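PDB 4MDU: annexin B22 from Schistosoma mansoni, which binds acidic phospholipid membranes in a calcium-dependent manner, aggregates liposomes when calcium is present, and takes part in worm reproduction and host-parasite interaction. Local coordinates for residues B[34-38]-B[39-43]; B[322-325]-B[326-329]; B[337-340]-B[341-345]. One frame throughout, in Å; residues are numbered along the deposited sequence.

Overall arrangement
All three contacts are helix starts in a mainly helical annexin chain. They come in series along the sequence. Interaction 1 opens helix 38-48 in the first annexin repeat. Interaction 2 opens helix 324-335 and interaction 3 opens helix 339-346, both in the fourth repeat. Interactions 2 and 3 have centres about 14 Å apart and touch, because Leu339 packs on Leu324 and Met328. Interaction 1 stands apart, its centre about 26 Å from that of interaction 2 and about 31 Å from that of interaction 3. Serines cap the helices of interactions 1 and 3. Interaction 3 adjoins the calcium-binding residues Met302 and Asp346, so it borders the calcium-binding part of this repeat.

Interaction 1: residues B[34-38]-B[39-43]; sequences TGFSA and SADAE
Ser37 is the N-cap of helix 38-48, within annexin repeat 1, and its side chain turns back on Ala40. From CB outward the contact is close. Ser37 CB lies 3.4 Å from Ala40 CB, tighter than usual for two carbons. Ser37 OG is anti to its own backbone N (chi1 179°), which carries it to the first turn. There Ser37 OG accepts from Ala40 N at 3.1 Å, with an N-H...O angle of 153°. Ser39 OG adds a weak, long bond to the same oxygen.

Backbone bonds close the first turn. Asp41 N donates to Ser37 O at 2.9 Å, and Ala42 N donates to Ala38 O at 2.8 Å. Asp41 OD2 sits at the edge of the Phe36 ring, near the ring plane and 3.4 Å from Phe36 CE1. Ring and carboxylate planes are 40° apart. The carboxylate also forms salt bridges, OD2 with Arg66 and OD1 with Arg44, which should favour its charged form. Phe36, Ser39 and Asp41 touch helix 68-82 as well, so the start of the helix packs on helix 68-82. One water joins loop and helix: it accepts from Ser37 N at 2.8 Å and donates to Asp41 OD2 at 2.9 Å.

Interaction 2: residues B[322-325]-B[326-329]; sequences IDLQ and DIMD
Leu324 packs against Ile327 and Met328 in the first turn of helix 324-335, in annexin repeat 4. Leu324 and Ile327 are buried. Leu324 CD1 lies 4.1 Å from Ile327 CB, and the two side chains cross at about a right angle. Leu324 CG is 4.1 Å from the sulfur, SD, of Met328. The Ile327 side chain also reaches back over the helix start. With CG1 of Ile327 anti to the carbonyl carbon (chi1 -68°) and the chain extended beyond it, Ile327 CD1 comes to 3.3 Å from Asp323 OD1.

Asp323 holds the N-cap position, but its carboxylate makes no capping bond. It turns instead to Arg290 and Arg319, both of which form salt bridges with OD2. The turn is closed by the backbone. Ile327 N donates to Asp323 O, while Asp326 N makes only a weak bond to that oxygen. Met328 N follows with a short bond of 2.7 Å to Leu324 O.

The more exposed side is looser and more polar. The bent Gln325 chain brings Gln325 OE1 to 3.8 Å from Met328 CE. Gln325 OE1 is also 3.6 Å from Asp329 OD1, an approach of two acceptor oxygens, with amide and carboxylate planes 56° apart. Asp326 and Asp329 share one outside partner, Arg27, which should offset their negative charge. Ile327 meets Ile294 and Leu298 of helix 290-301, Leu324 meets Leu316 of helix 311-320, and both Leu324 and Met328 meet Leu339 of helix 339-346.

Interaction 3: residues B[337-340]-B[341-345]; sequences KSLL and NAVKD
Lys337 lays its extended chain across Asn341 and Ala342 and reaches Asp345, at the start of helix 339-346. Its CG is anti to the backbone N (chi1 163°), and the remaining torsions are all near 180°. Lys337 CE thereby passes over the backbone, 3.5 Å from Ala342 N, and lies 3.8 Å from Asn341 CB. At the end NZ forms a salt bridge with Asp345 OD2. The modelled separation of 2.4 Å between Lys337 NZ and Asp345 OD2 is very short, and its exact value is doubtful.

Ser338 is the N-cap. Ser338 OG sits between the backbone N and the carbonyl carbon (chi1 76°) and accepts from Asn341 N at 2.7 Å. A water accepts from both Ser338 N and Asn341 ND2, tying the cap residue to the first turn a second time. Backbone bonds from Ala342 N to Ser338 O and from Val343 N to Leu339 O continue the helix.

Apolar contacts add to this. Leu339 CD1 meets Val343 CG2 at 3.9 Å, and Leu339 also packs on Tyr331 of helix 324-335. Leu340 CD1 lies 3.7 Å from Lys344 CE, crossing the aliphatic part of that lysine obliquely, and Lys344 NZ forms a salt bridge with Glu361. Ala342 and Val343 touch Met302, a calcium-binding residue, and Asp345 precedes another, Asp346. The serine cap satisfies an N-H at the helix start, while the ion pair links the residue before the cap to the last turn and should favour the charged forms of Lys337 and Asp345.

Interaction 1: residues B[34-38]-B[39-43]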
ATOM      1  N   THR B  34      -1.409 -29.728 -28.975  1.00 70.05           N
ATOM      2  CA  THR B  34      -1.082 -30.014 -30.373  1.00 69.43           C
ATOM      3  C   THR B  34      -2.219 -30.769 -31.102  1.00 59.21           C
ATOM      4  O   THR B  34      -2.393 -30.630 -32.313  1.00 52.23           O
ATOM      5  CB  THR B  34       0.340 -30.665 -30.508  1.00 61.21           C
ATOM      6  OG1 THR B  34       0.323 -31.769 -31.426  1.00 56.58           O
ATOM      7  CG2 THR B  34       0.842 -31.122 -29.138  1.00 57.48           C
ATOM      8  N   GLY B  35      -3.021 -31.520 -30.357  1.00 58.20           N
ATOM      9  CA  GLY B  35      -4.210 -32.127 -30.933  1.00 61.40           C
ATOM     10  C   GLY B  35      -5.491 -31.305 -30.801  1.00 65.37           C
ATOM     11  O   GLY B  35      -6.597 -31.856 -30.866  1.00 62.68           O
ATOM     12  N   PHE B  36      -5.351 -29.988 -30.638  1.00 64.41           N
ATOM     13  CA  PHE B  36      -6.488 -29.115 -30.313  1.00 54.52           C
ATOM     14  C   PHE B  36      -7.618 -29.092 -31.345  1.00 52.93           C
ATOM     15  O   PHE B  36      -7.421 -28.703 -32.491  1.00 58.02           O
ATOM     16  CB  PHE B  36      -6.025 -27.679 -30.033  1.00 47.89           C
ATOM     17  CG  PHE B  36      -7.159 -26.712 -29.824  1.00 52.48           C
ATOM     18  CD1 PHE B  36      -8.050 -26.885 -28.776  1.00 47.56           C
ATOM     19  CD2 PHE B  36      -7.338 -25.629 -30.679  1.00 50.82           C
ATOM     20  CE1 PHE B  36      -9.099 -25.997 -28.584  1.00 48.96           C
ATOM     21  CE2 PHE B  36      -8.378 -24.740 -30.489  1.00 47.91           C
ATOM     22  CZ  PHE B  36      -9.263 -24.924 -29.438  1.00 45.51           C
ATOM     23  N   SER B  37      -8.806 -29.499 -30.914  1.00 53.79           N
ATOM     24  CA  SER B  37      -9.998 -29.407 -31.745  1.00 48.44           C
ATOM     25  C   SER B  37     -11.030 -28.481 -31.100  1.00 47.96           C
ATOM     26  O   SER B  37     -11.733 -28.856 -30.158  1.00 52.86           O
ATOM     27  CB  SER B  37     -10.600 -30.787 -31.990  1.00 41.68           C
ATOM     28  OG  SER B  37     -11.776 -30.694 -32.768  1.00 41.89           O
ATOM     29  N   ALA B  38     -11.103 -27.260 -31.611  1.00 41.61           N
ATOM     30  CA  ALA B  38     -12.075 -26.297 -31.138  1.00 37.69           C
ATOM     31  C   ALA B  38     -13.472 -26.895 -31.188  1.00 34.75           C
ATOM     32  O   ALA B  38     -14.207 -26.843 -30.211  1.00 44.25           O
ATOM     33  CB  ALA B  38     -12.000 -25.025 -31.972  1.00 37.84           C
ATOM     34  N   SER B  39     -13.843 -27.478 -32.321  1.00 38.74           N
ATOM     35  CA  SER B  39     -15.190 -28.021 -32.455  1.00 44.48           C
ATOM     36  C   SER B  39     -15.433 -29.176 -31.500  1.00 53.46           C
ATOM     37  O   SER B  39     -16.501 -29.264 -30.896  1.00 58.08           O
ATOM     38  CB  SER B  39     -15.475 -28.457 -33.888  1.00 43.57           C
ATOM     39  OG  SER B  39     -14.391 -29.197 -34.402  1.00 51.91           O
ATOM     40  N   ALA B  40     -14.449 -30.061 -31.359  1.00 48.38           N
ATOM     41  CA  ALA B  40     -14.604 -31.202 -30.458  1.00 47.15           C
ATOM     42  C   ALA B  40     -14.819 -30.735 -29.020  1.00 49.44           C
ATOM     43  O   ALA B  40     -15.656 -31.275 -28.299  1.00 47.10           O
ATOM     44  CB  ALA B  40     -13.405 -32.126 -30.543  1.00 43.60           C
ATOM     45  N   ASP B  41     -14.064 -29.725 -28.605  1.00 53.73           N
ATOM     46  CA  ASP B  41     -14.241 -29.168 -27.268  1.00 48.58           C
ATOM     47  C   ASP B  41     -15.599 -28.501 -27.133  1.00 41.32           C
ATOM     48  O   ASP B  41     -16.288 -28.668 -26.123  1.00 37.15           O
ATOM     49  CB  ASP B  41     -13.120 -28.183 -26.947  1.00 44.12           C
ATOM     50  CG  ASP B  41     -11.850 -28.884 -26.543  1.00 42.81           C
ATOM     51  OD1 ASP B  41     -11.958 -29.989 -25.977  1.00 42.65           O
ATOM     52  OD2 ASP B  41     -10.760 -28.337 -26.787  1.00 39.89           O
ATOM     53  N   ALA B  42     -15.966 -27.730 -28.155  1.00 36.25           N
ATOM     54  CA  ALA B  42     -17.291 -27.120 -28.227  1.00 43.03           C
ATOM     55  C   ALA B  42     -18.380 -28.167 -28.006  1.00 44.05           C
ATOM     56  O   ALA B  42     -19.268 -27.979 -27.175  1.00 45.85           O
ATOM     57  CB  ALA B  42     -17.489 -26.412 -29.581  1.00 40.71           C
ATOM     58  N   GLU B  43     -18.309 -29.263 -28.761  1.00 48.20           N
ATOM     59  CA  GLU B  43     -19.288 -30.340 -28.644  1.00 55.05           C
ATOM     60  C   GLU B  43     -19.355 -30.821 -27.211  1.00 52.93           C
ATOM     61  O   GLU B  43     -20.432 -30.904 -26.628  1.00 48.70           O
ATOM     62  CB  GLU B  43     -18.939 -31.522 -29.553  1.00 65.39           C
ATOM     63  CG  GLU B  43     -19.406 -31.383 -30.996  1.00 83.80           C
ATOM     64  CD  GLU B  43     -19.345 -32.700 -31.762  1.00 98.58           C
ATOM     65  OE1 GLU B  43     -18.972 -33.729 -31.158  1.00100.68           O
ATOM     66  OE2 GLU B  43     -19.675 -32.707 -32.969  1.00105.44           O
TER
HETATM   67  O   HOH W   1      -9.406 -30.365 -28.306  1.00 45.90           O

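Interaction 2: residues B[322-325]-B[326-329]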
ATOM      1  N   ILE B 322       2.107 -18.910 -19.061  1.00 26.53           N
ATOM      2  CA  ILE B 322       3.437 -18.301 -19.168  1.00 23.99           C
ATOM      3  C   ILE B 322       4.478 -18.957 -18.274  1.00 28.86           C
ATOM      4  O   ILE B 322       5.409 -19.603 -18.758  1.00 22.74           O
ATOM      5  CB  ILE B 322       3.407 -16.784 -18.891  1.00 26.30           C
ATOM      6  CG1 ILE B 322       2.373 -16.110 -19.807  1.00 25.95           C
ATOM      7  CG2 ILE B 322       4.803 -16.170 -19.125  1.00 24.13           C
ATOM      8  CD1 ILE B 322       2.060 -14.684 -19.415  1.00 29.06           C
ATOM      9  N   ASP B 323       4.324 -18.810 -16.964  1.00 27.36           N
ATOM     10  CA  ASP B 323       5.403 -19.206 -16.081  1.00 26.80           C
ATOM     11  C   ASP B 323       4.906 -19.757 -14.740  1.00 28.65           C
ATOM     12  O   ASP B 323       5.651 -19.796 -13.769  1.00 27.70           O
ATOM     13  CB  ASP B 323       6.310 -17.994 -15.838  1.00 14.69           C
ATOM     14  CG  ASP B 323       5.520 -16.752 -15.514  1.00 23.37           C
ATOM     15  OD1 ASP B 323       4.285 -16.874 -15.282  1.00 18.98           O
ATOM     16  OD2 ASP B 323       6.113 -15.651 -15.509  1.00 25.72           O
ATOM     17  N   LEU B 324       3.642 -20.156 -14.688  1.00 30.20           N
ATOM     18  CA  LEU B 324       3.047 -20.551 -13.418  1.00 30.03           C
ATOM     19  C   LEU B 324       3.804 -21.708 -12.703  1.00 23.38           C
ATOM     20  O   LEU B 324       4.004 -21.656 -11.509  1.00 23.81           O
ATOM     21  CB  LEU B 324       1.547 -20.843 -13.573  1.00 17.97           C
ATOM     22  CG  LEU B 324       0.869 -21.304 -12.272  1.00 23.45           C
ATOM     23  CD1 LEU B 324       1.057 -20.265 -11.156  1.00 22.27           C
ATOM     24  CD2 LEU B 324      -0.615 -21.574 -12.511  1.00 29.58           C
ATOM     25  N   GLN B 325       4.245 -22.723 -13.433  1.00 26.00           N
ATOM     26  CA  GLN B 325       5.013 -23.793 -12.803  1.00 31.59           C
ATOM     27  C   GLN B 325       6.238 -23.271 -12.046  1.00 34.13           C
ATOM     28  O   GLN B 325       6.521 -23.716 -10.935  1.00 31.59           O
ATOM     29  CB  GLN B 325       5.439 -24.856 -13.807  1.00 28.54           C
ATOM     30  CG  GLN B 325       6.082 -26.070 -13.144  1.00 31.65           C
ATOM     31  CD  GLN B 325       5.101 -26.850 -12.285  1.00 36.17           C
ATOM     32  OE1 GLN B 325       5.378 -27.153 -11.120  1.00 32.47           O
ATOM     33  NE2 GLN B 325       3.944 -27.174 -12.854  1.00 31.62           N
ATOM     34  N   ASP B 326       6.954 -22.323 -12.637  1.00 27.59           N
ATOM     35  CA  ASP B 326       8.126 -21.774 -11.982  1.00 26.12           C
ATOM     36  C   ASP B 326       7.718 -20.978 -10.762  1.00 26.89           C
ATOM     37  O   ASP B 326       8.435 -20.935  -9.761  1.00 28.59           O
ATOM     38  CB  ASP B 326       8.945 -20.913 -12.953  1.00 33.42           C
ATOM     39  CG  ASP B 326       9.629 -21.749 -14.016  1.00 35.43           C
ATOM     40  OD1 ASP B 326       9.566 -21.390 -15.209  1.00 41.89           O
ATOM     41  OD2 ASP B 326      10.211 -22.791 -13.658  1.00 38.49           O
ATOM     42  N   ILE B 327       6.557 -20.345 -10.854  1.00 27.38           N
ATOM     43  CA  ILE B 327       6.014 -19.597  -9.736  1.00 25.09           C
ATOM     44  C   ILE B 327       5.596 -20.554  -8.613  1.00 24.88           C
ATOM     45  O   ILE B 327       5.725 -20.241  -7.430  1.00 22.45           O
ATOM     46  CB  ILE B 327       4.797 -18.764 -10.192  1.00 30.75           C
ATOM     47  CG1 ILE B 327       5.245 -17.641 -11.139  1.00 27.53           C
ATOM     48  CG2 ILE B 327       4.016 -18.223  -8.998  1.00 25.16           C
ATOM     49  CD1 ILE B 327       4.117 -17.076 -11.992  1.00 27.47           C
ATOM     50  N   MET B 328       5.085 -21.719  -8.991  1.00 26.54           N
ATOM     51  CA  MET B 328       4.702 -22.725  -8.003  1.00 29.74           C
ATOM     52  C   MET B 328       5.924 -23.225  -7.220  1.00 28.19           C
ATOM     53  O   MET B 328       5.882 -23.319  -5.994  1.00 31.93           O
ATOM     54  CB  MET B 328       3.956 -23.882  -8.668  1.00 18.53           C
ATOM     55  CG  MET B 328       2.500 -23.543  -8.998  1.00 23.60           C
ATOM     56  SD  MET B 328       1.761 -24.675 -10.193  1.00 36.78           S
ATOM     57  CE  MET B 328       2.069 -26.258  -9.433  1.00 63.64           C
ATOM     58  N   ASP B 329       7.017 -23.509  -7.920  1.00 27.29           N
ATOM     59  CA  ASP B 329       8.237 -23.944  -7.233  1.00 35.94           C
ATOM     60  C   ASP B 329       8.709 -22.892  -6.246  1.00 39.47           C
ATOM     61  O   ASP B 329       8.992 -23.199  -5.085  1.00 39.16           O
ATOM     62  CB  ASP B 329       9.341 -24.260  -8.226  1.00 37.01           C
ATOM     63  CG  ASP B 329       8.995 -25.430  -9.120  1.00 39.02           C
ATOM     64  OD1 ASP B 329       7.985 -26.109  -8.857  1.00 41.03           O
ATOM     65  OD2 ASP B 329       9.733 -25.672 -10.092  1.00 49.21           O
TER

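Interaction 3: residues B[337-340]-B[341-345]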
ATOM      1  N   LYS B 337       4.964 -24.410   1.891  1.00 42.30           N
ATOM      2  CA  LYS B 337       3.698 -25.066   1.589  1.00 37.72           C
ATOM      3  C   LYS B 337       3.398 -24.873   0.098  1.00 38.76           C
ATOM      4  O   LYS B 337       3.688 -23.818  -0.457  1.00 34.95           O
ATOM      5  CB  LYS B 337       2.601 -24.438   2.444  1.00 35.98           C
ATOM      6  CG  LYS B 337       1.185 -24.707   1.994  1.00 41.45           C
ATOM      7  CD  LYS B 337       0.225 -24.140   3.021  1.00 42.30           C
ATOM      8  CE  LYS B 337      -1.217 -24.517   2.739  1.00 43.68           C
ATOM      9  NZ  LYS B 337      -2.114 -24.070   3.856  1.00 36.18           N
ATOM     10  N   SER B 338       2.855 -25.897  -0.555  1.00 35.43           N
ATOM     11  CA  SER B 338       2.527 -25.811  -1.969  1.00 36.02           C
ATOM     12  C   SER B 338       1.501 -24.712  -2.241  1.00 32.02           C
ATOM     13  O   SER B 338       0.631 -24.438  -1.407  1.00 31.84           O
ATOM     14  CB  SER B 338       1.975 -27.142  -2.476  1.00 37.06           C
ATOM     15  OG  SER B 338       0.632 -27.327  -2.044  1.00 33.13           O
ATOM     16  N   LEU B 339       1.605 -24.095  -3.418  1.00 33.26           N
ATOM     17  CA  LEU B 339       0.614 -23.122  -3.863  1.00 25.00           C
ATOM     18  C   LEU B 339      -0.738 -23.820  -4.006  1.00 21.61           C
ATOM     19  O   LEU B 339      -1.787 -23.270  -3.642  1.00 30.31           O
ATOM     20  CB  LEU B 339       1.022 -22.516  -5.210  1.00 23.20           C
ATOM     21  CG  LEU B 339       0.012 -21.529  -5.814  1.00 24.47           C
ATOM     22  CD1 LEU B 339      -0.213 -20.324  -4.883  1.00 20.74           C
ATOM     23  CD2 LEU B 339       0.491 -21.044  -7.191  1.00 23.65           C
ATOM     24  N   LEU B 340      -0.702 -25.022  -4.572  1.00 23.33           N
ATOM     25  CA  LEU B 340      -1.868 -25.893  -4.611  1.00 31.96           C
ATOM     26  C   LEU B 340      -2.566 -25.933  -3.248  1.00 29.90           C
ATOM     27  O   LEU B 340      -3.754 -25.618  -3.143  1.00 28.25           O
ATOM     28  CB  LEU B 340      -1.467 -27.309  -5.023  1.00 24.47           C
ATOM     29  CG  LEU B 340      -2.658 -28.267  -5.120  1.00 32.35           C
ATOM     30  CD1 LEU B 340      -3.589 -27.853  -6.240  1.00 30.31           C
ATOM     31  CD2 LEU B 340      -2.187 -29.702  -5.325  1.00 30.50           C
ATOM     32  N   ASN B 341      -1.838 -26.311  -2.196  1.00 31.65           N
ATOM     33  CA  ASN B 341      -2.482 -26.441  -0.889  1.00 31.68           C
ATOM     34  C   ASN B 341      -2.923 -25.098  -0.316  1.00 29.57           C
ATOM     35  O   ASN B 341      -3.918 -25.035   0.395  1.00 28.28           O
ATOM     36  CB  ASN B 341      -1.604 -27.191   0.129  1.00 27.37           C
ATOM     37  CG  ASN B 341      -1.539 -28.688  -0.138  1.00 31.63           C
ATOM     38  OD1 ASN B 341      -2.502 -29.304  -0.609  1.00 34.82           O
ATOM     39  ND2 ASN B 341      -0.393 -29.281   0.161  1.00 32.53           N
ATOM     40  N   ALA B 342      -2.187 -24.023  -0.605  1.00 33.54           N
ATOM     41  CA  ALA B 342      -2.597 -22.710  -0.090  1.00 27.18           C
ATOM     42  C   ALA B 342      -3.908 -22.313  -0.757  1.00 25.33           C
ATOM     43  O   ALA B 342      -4.807 -21.758  -0.126  1.00 27.69           O
ATOM     44  CB  ALA B 342      -1.538 -21.668  -0.344  1.00 31.68           C
ATOM     45  N   VAL B 343      -4.020 -22.643  -2.035  1.00 26.37           N
ATOM     46  CA  VAL B 343      -5.184 -22.255  -2.817  1.00 31.54           C
ATOM     47  C   VAL B 343      -6.405 -23.037  -2.349  1.00 31.14           C
ATOM     48  O   VAL B 343      -7.502 -22.483  -2.202  1.00 30.41           O
ATOM     49  CB  VAL B 343      -4.936 -22.444  -4.343  1.00 21.76           C
ATOM     50  CG1 VAL B 343      -6.255 -22.329  -5.126  1.00 21.97           C
ATOM     51  CG2 VAL B 343      -3.916 -21.410  -4.831  1.00 18.20           C
ATOM     52  N   LYS B 344      -6.200 -24.324  -2.104  1.00 29.08           N
ATOM     53  CA  LYS B 344      -7.259 -25.189  -1.574  1.00 30.62           C
ATOM     54  C   LYS B 344      -7.724 -24.703  -0.216  1.00 32.76           C
ATOM     55  O   LYS B 344      -8.916 -24.757   0.101  1.00 35.38           O
ATOM     56  CB  LYS B 344      -6.785 -26.635  -1.473  1.00 25.88           C
ATOM     57  CG  LYS B 344      -6.648 -27.334  -2.821  1.00 29.44           C
ATOM     58  CD  LYS B 344      -6.107 -28.741  -2.634  1.00 29.92           C
ATOM     59  CE  LYS B 344      -6.027 -29.505  -3.942  1.00 32.20           C
ATOM     60  NZ  LYS B 344      -5.589 -30.927  -3.664  1.00 36.22           N
ATOM     61  N   ASP B 345      -6.795 -24.196   0.584  1.00 24.89           N
ATOM     62  CA  ASP B 345      -7.182 -23.695   1.902  1.00 29.00           C
ATOM     63  C   ASP B 345      -7.944 -22.375   1.871  1.00 37.26           C
ATOM     64  O   ASP B 345      -8.709 -22.093   2.780  1.00 36.68           O
ATOM     65  CB  ASP B 345      -5.977 -23.594   2.828  1.00 32.02           C
ATOM     66  CG  ASP B 345      -5.441 -24.958   3.223  1.00 42.13           C
ATOM     67  OD1 ASP B 345      -6.110 -25.970   2.913  1.00 45.39           O
ATOM     68  OD2 ASP B 345      -4.359 -25.023   3.845  1.00 42.03           O
TER
HETATM   69  O   HOH W   2       2.022 -28.187   0.965  1.00 35.08           O